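Local coordinates for protein 4-alpha-glucanotransferase (Streptococcus agalactiae, PDB 6M6T) that belongs to the 4-alpha-glucanotransferase (amylomaltase) family of TIM-barrel enzymes and holds bound glycans in two pockets, at residues P243-G248 against Y304-G309. Sequence-based numbering, arbitrary orientation.
Sequences PLAIAG and YWEIRG
L244 meets G309 where two antiparallel strands, the central pair of a four-stranded sheet beside the TIM barrel, come together: O of L244 takes a weak hydrogen bond from N of G309, 3.2 Å long. At A245 the methyl CB lies alongside CG of E306, whose chain runs on extended to a carboxylate salt-bridged through OE2 to K236. I246 and I307 form an antiparallel hydrogen-bonded pair, and they illustrate how one such pair can link two strands through backbone and side chains alike. N of I246 donates to O of I307 at 2.8 Å, in the carbonyl plane, and its O receives a weak, more bent hydrogen bond from I307 N, 3.0 Å away. CG1 of I246 packs against CB of I307 at 3.9 Å, the two side chains crossing at a slant. Both touch L260 of the next strand, which lines a glycan pocket; the side chain of I246 lies about 7 Å from a bound AC1. CG1 of I307 sits beside its backbone N (chi1 -53°) and carries CD1 to O of A247 and CA of G248. Beside G248 stands W305, its indole NE1 hydrogen-bonded to A314 O; a water donates to G248 O (2.6 Å) and to W305 O (3.3 Å), bridging the two carbonyls.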
loop_
_atom_site.group_PDB
_atom_site.type_symbol
_atom_site.label_atom_id
_atom_site.label_comp_id
_atom_site.label_asym_id
_atom_site.label_seq_id
_atom_site.Cartn_x
_atom_site.Cartn_y
_atom_site.Cartn_z
ATOM N N PRO A 243 -23.328 0.371 3.327
ATOM C CA PRO A 243 -23.043 -0.933 2.711
ATOM C C PRO A 243 -24.084 -1.989 3.078
ATOM O O PRO A 243 -24.364 -2.222 4.258
ATOM C CB PRO A 243 -21.656 -1.286 3.264
ATOM C CG PRO A 243 -21.114 -0.005 3.783
ATOM C CD PRO A 243 -22.255 0.806 4.232
ATOM N N LEU A 244 -24.655 -2.627 2.044
ATOM C CA LEU A 244 -25.526 -3.786 2.250
ATOM C C LEU A 244 -24.741 -4.943 2.846
ATOM O O LEU A 244 -25.141 -5.518 3.868
ATOM C CB LEU A 244 -26.170 -4.222 0.931
ATOM C CG LEU A 244 -27.101 -3.286 0.159
ATOM C CD1 LEU A 244 -27.756 -4.008 -1.036
ATOM C CD2 LEU A 244 -28.129 -2.672 1.107
ATOM N N ALA A 245 -23.625 -5.296 2.202
ATOM C CA ALA A 245 -22.646 -6.254 2.683
ATOM C C ALA A 245 -21.267 -5.599 2.748
ATOM O O ALA A 245 -20.974 -4.654 2.004
ATOM C CB ALA A 245 -22.606 -7.452 1.772
ATOM N N ILE A 246 -20.415 -6.095 3.646
ATOM C CA ILE A 246 -19.051 -5.601 3.771
ATOM C C ILE A 246 -18.053 -6.716 3.435
ATOM O O ILE A 246 -18.406 -7.895 3.279
ATOM C CB ILE A 246 -18.750 -5.000 5.167
ATOM C CG1 ILE A 246 -18.974 -6.029 6.274
ATOM C CG2 ILE A 246 -19.549 -3.713 5.398
ATOM C CD1 ILE A 246 -18.226 -5.709 7.543
ATOM N N ALA A 247 -16.785 -6.309 3.341
ATOM C CA ALA A 247 -15.698 -7.176 2.916
ATOM C C ALA A 247 -14.966 -7.800 4.099
ATOM O O ALA A 247 -14.906 -7.245 5.196
ATOM C CB ALA A 247 -14.712 -6.397 2.053
ATOM N N GLY A 248 -14.410 -8.973 3.857
ATOM C CA GLY A 248 -13.615 -9.655 4.848
ATOM C C GLY A 248 -13.103 -10.990 4.343
ATOM O O GLY A 248 -12.934 -11.216 3.137
ATOM N N TYR A 304 -14.911 -13.629 -3.760
ATOM C CA TYR A 304 -14.703 -12.804 -2.570
ATOM C C TYR A 304 -15.684 -13.182 -1.463
ATOM O O TYR A 304 -16.791 -13.672 -1.713
ATOM C CB TYR A 304 -14.832 -11.303 -2.861
ATOM C CG TYR A 304 -16.214 -10.914 -3.283
ATOM C CD1 TYR A 304 -16.621 -11.103 -4.596
ATOM C CD2 TYR A 304 -17.131 -10.395 -2.376
ATOM C CE1 TYR A 304 -17.890 -10.776 -5.008
ATOM C CE2 TYR A 304 -18.420 -10.070 -2.784
ATOM C CZ TYR A 304 -18.781 -10.256 -4.105
ATOM O OH TYR A 304 -20.028 -9.948 -4.568
ATOM N N TRP A 305 -15.256 -12.947 -0.229
ATOM C CA TRP A 305 -16.063 -13.242 0.944
ATOM C C TRP A 305 -16.906 -12.022 1.304
ATOM O O TRP A 305 -16.378 -10.913 1.417
ATOM C CB TRP A 305 -15.162 -13.636 2.107
ATOM C CG TRP A 305 -15.898 -13.953 3.346
ATOM C CD1 TRP A 305 -16.129 -13.117 4.398
ATOM C CD2 TRP A 305 -16.504 -15.204 3.683
ATOM N NE1 TRP A 305 -16.834 -13.775 5.372
ATOM C CE2 TRP A 305 -17.076 -15.058 4.959
ATOM C CE3 TRP A 305 -16.615 -16.435 3.030
ATOM C CZ2 TRP A 305 -17.750 -16.093 5.594
ATOM C CZ3 TRP A 305 -17.285 -17.461 3.662
ATOM C CH2 TRP A 305 -17.843 -17.286 4.932
ATOM N N GLU A 306 -18.212 -12.240 1.492
ATOM C CA GLU A 306 -19.203 -11.172 1.592
ATOM C C GLU A 306 -19.959 -11.302 2.917
ATOM O O GLU A 306 -20.947 -12.039 3.007
ATOM C CB GLU A 306 -20.154 -11.214 0.395
ATOM C CG GLU A 306 -21.065 -9.984 0.255
ATOM C CD GLU A 306 -22.290 -10.207 -0.664
ATOM O OE1 GLU A 306 -23.328 -10.718 -0.178
ATOM O OE2 GLU A 306 -22.240 -9.848 -1.868
ATOM N N ILE A 307 -19.508 -10.571 3.939
ATOM C CA ILE A 307 -20.244 -10.510 5.197
ATOM C C ILE A 307 -21.508 -9.691 4.987
ATOM O O ILE A 307 -21.459 -8.584 4.443
ATOM C CB ILE A 307 -19.379 -9.884 6.301
ATOM C CG1 ILE A 307 -18.028 -10.606 6.423
ATOM C CG2 ILE A 307 -20.148 -9.869 7.617
ATOM C CD1 ILE A 307 -16.816 -9.687 6.475
ATOM N N ARG A 308 -22.648 -10.223 5.411
ATOM C CA ARG A 308 -23.865 -9.432 5.299
ATOM C C ARG A 308 -23.898 -8.370 6.397
ATOM O O ARG A 308 -23.033 -8.321 7.278
ATOM C CB ARG A 308 -25.094 -10.327 5.387
ATOM C CG ARG A 308 -25.048 -11.261 6.568
ATOM C CD ARG A 308 -26.113 -12.342 6.473
ATOM N NE ARG A 308 -25.703 -13.522 7.227
ATOM C CZ ARG A 308 -25.130 -14.595 6.688
ATOM N NH1 ARG A 308 -24.915 -14.656 5.376
ATOM N NH2 ARG A 308 -24.773 -15.615 7.464
ATOM N N GLY A 309 -24.910 -7.496 6.337
ATOM C CA GLY A 309 -25.223 -6.645 7.473
ATOM C C GLY A 309 -25.667 -7.556 8.597
ATOM O O GLY A 309 -25.693 -8.770 8.396
HETATM O O HOH W 1 -13.218 -10.436 0.679
#